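Local coordinates for DyP (Bjerkandera adusta, PDB 3AFV), which is a heme b peroxidase of the dye-decolorizing family, which probably uses hydrogen peroxide to oxidise dyes and other substrates, at residues P63-N68 with I123-D128. Residues are numbered along the deposited sequence; the frame is centred on the assembly and turned at random.
Sequences PLAFVN and IGSDQD
Phe-66 and Gly-124 hold the two strands together as an antiparallel hydrogen-bonded pair: Phe-66 N reaches Gly-124 O at 2.8 Å, and Gly-124 N returns to Phe-66 O at 2.9 Å. Both bonds are nearly straight. Each carbonyl oxygen also meets a CA-H, with Ala-65 CA 3.2 Å from Gly-124 O and Ile-123 CA equally close to Phe-66 O.

Just beyond this pair a side chain adds a third bond. Ser-125 OG donates to Leu-64 O at 2.8 Å, tilted 19° from the carbonyl plane; a chi1 of -171° sets the hydroxyl opposite its own backbone N and over toward the 63-68 segment.

Ala-65, Val-67, Ile-123 and Ser-125 share one face of the sheet. There the two branches of Ile-123 divide the work, CG2 coming to 4.2 Å from Ala-65 CB while CG1 lies 4.3 Å from Val-67 CG2, and Ala-65 CB also abuts Ser-125 CB. The other face carries the Phe-66 ring, which meets Gly-124 O obliquely and packs on Met-19, Lys-21 and Leu-55.

Helix 128-142 covers the face of Ala-65, Ile-123 and Ser-125, bringing Phe-134 onto Ala-65 and Ile-123, and Phe-130 onto Ser-125. Strand 65-71 is one of the two edge strands of the four-stranded antiparallel sheet in the N-terminal ferredoxin-like half of this DyP fold; strand 119-125 lies just inside it, its far edge bonded to strand 23-31 through Ile-123 with Arg-25 and Ser-125 with Lys-23.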
loop_
_atom_site.group_PDB
_atom_site.type_symbol
_atom_site.label_atom_id
_atom_site.label_comp_id
_atom_site.label_asym_id
_atom_site.label_seq_id
_atom_site.Cartn_x
_atom_site.Cartn_y
_atom_site.Cartn_z
ATOM N N PRO A 63 -11.027 -21.353 -2.197
ATOM C CA PRO A 63 -12.374 -20.890 -2.530
ATOM C C PRO A 63 -12.339 -19.931 -3.725
ATOM O O PRO A 63 -11.260 -19.470 -4.112
ATOM C CB PRO A 63 -12.808 -20.144 -1.261
ATOM C CG PRO A 63 -11.521 -19.669 -0.666
ATOM C CD PRO A 63 -10.575 -20.814 -0.899
ATOM N N LEU A 64 -13.505 -19.619 -4.285
ATOM C CA LEU A 64 -13.592 -18.764 -5.469
ATOM C C LEU A 64 -13.403 -17.283 -5.139
ATOM O O LEU A 64 -13.173 -16.466 -6.036
ATOM C CB LEU A 64 -14.921 -18.985 -6.186
ATOM C CG LEU A 64 -15.016 -20.332 -6.912
ATOM C CD1 LEU A 64 -16.458 -20.563 -7.344
ATOM C CD2 LEU A 64 -14.082 -20.424 -8.107
ATOM N N ALA A 65 -13.495 -16.955 -3.851
ATOM C CA ALA A 65 -13.171 -15.611 -3.369
ATOM C C ALA A 65 -12.615 -15.719 -1.966
ATOM O O ALA A 65 -12.954 -16.650 -1.224
ATOM C CB ALA A 65 -14.393 -14.715 -3.380
ATOM N N PHE A 66 -11.767 -14.762 -1.609
ATOM C CA PHE A 66 -11.181 -14.703 -0.278
ATOM C C PHE A 66 -11.827 -13.564 0.493
ATOM O O PHE A 66 -12.135 -12.527 -0.086
ATOM C CB PHE A 66 -9.684 -14.426 -0.387
ATOM C CG PHE A 66 -8.941 -15.365 -1.319
ATOM C CD1 PHE A 66 -9.172 -16.742 -1.295
ATOM C CD2 PHE A 66 -7.964 -14.865 -2.170
ATOM C CE1 PHE A 66 -8.452 -17.604 -2.137
ATOM C CE2 PHE A 66 -7.245 -15.722 -3.027
ATOM C CZ PHE A 66 -7.495 -17.094 -3.000
ATOM N N VAL A 67 -12.001 -13.738 1.797
ATOM C CA VAL A 67 -12.509 -12.642 2.623
ATOM C C VAL A 67 -11.654 -12.443 3.867
ATOM O O VAL A 67 -11.315 -13.395 4.552
ATOM C CB VAL A 67 -14.004 -12.845 3.039
ATOM C CG1 VAL A 67 -14.533 -11.609 3.775
ATOM C CG2 VAL A 67 -14.866 -13.134 1.826
ATOM N N ASN A 68 -11.292 -11.189 4.139
ATOM C CA ASN A 68 -10.681 -10.799 5.408
ATOM C C ASN A 68 -11.517 -9.677 6.028
ATOM O O ASN A 68 -12.375 -9.070 5.367
ATOM C CB ASN A 68 -9.230 -10.336 5.208
ATOM C CG ASN A 68 -8.206 -11.483 5.034
ATOM O OD1 ASN A 68 -7.018 -11.203 4.908
ATOM N ND2 ASN A 68 -8.657 -12.750 5.004
ATOM N N ILE A 123 -12.871 -8.397 0.089
ATOM C CA ILE A 123 -13.229 -9.568 -0.706
ATOM C C ILE A 123 -12.372 -9.540 -1.958
ATOM O O ILE A 123 -12.346 -8.527 -2.666
ATOM C CB ILE A 123 -14.719 -9.547 -1.106
ATOM C CG1 ILE A 123 -15.638 -9.296 0.108
ATOM C CG2 ILE A 123 -15.109 -10.863 -1.835
ATOM C CD1 ILE A 123 -16.107 -7.833 0.268
ATOM N N GLY A 124 -11.634 -10.620 -2.199
ATOM C CA GLY A 124 -10.794 -10.712 -3.383
ATOM C C GLY A 124 -11.217 -11.879 -4.244
ATOM O O GLY A 124 -11.492 -12.962 -3.738
ATOM N N SER A 125 -11.271 -11.652 -5.546
ATOM C CA SER A 125 -11.665 -12.713 -6.473
ATOM C C SER A 125 -11.156 -12.371 -7.856
ATOM O O SER A 125 -10.885 -11.222 -8.146
ATOM C CB SER A 125 -13.189 -12.841 -6.505
ATOM O OG SER A 125 -13.583 -14.005 -7.232
ATOM N N ASP A 126 -11.037 -13.365 -8.725
ATOM C CA ASP A 126 -10.499 -13.089 -10.050
ATOM C C ASP A 126 -11.544 -12.659 -11.077
ATOM O O ASP A 126 -11.180 -12.315 -12.206
ATOM C CB ASP A 126 -9.643 -14.265 -10.559
ATOM C CG ASP A 126 -8.264 -14.321 -9.906
ATOM O OD1 ASP A 126 -7.697 -13.267 -9.530
ATOM O OD2 ASP A 126 -7.712 -15.430 -9.790
ATOM N N GLN A 127 -12.823 -12.655 -10.701
ATOM C CA GLN A 127 -13.853 -12.087 -11.574
ATOM C C GLN A 127 -15.036 -11.507 -10.803
ATOM O O GLN A 127 -15.287 -11.865 -9.645
ATOM C CB GLN A 127 -14.300 -13.074 -12.676
ATOM C CG GLN A 127 -15.225 -14.163 -12.218
ATOM C CD GLN A 127 -15.349 -15.272 -13.249
ATOM O OE1 GLN A 127 -14.352 -15.833 -13.690
ATOM N NE2 GLN A 127 -16.581 -15.618 -13.607
ATOM N N ASP A 128 -15.755 -10.611 -11.460
ATOM C CA ASP A 128 -16.773 -9.816 -10.790
ATOM C C ASP A 128 -17.950 -10.613 -10.242
ATOM O O ASP A 128 -18.469 -10.291 -9.184
ATOM C CB ASP A 128 -17.244 -8.695 -11.711
ATOM C CG ASP A 128 -16.182 -7.627 -11.891
ATOM O OD1 ASP A 128 -15.495 -7.288 -10.895
ATOM O OD2 ASP A 128 -16.036 -7.143 -13.027
#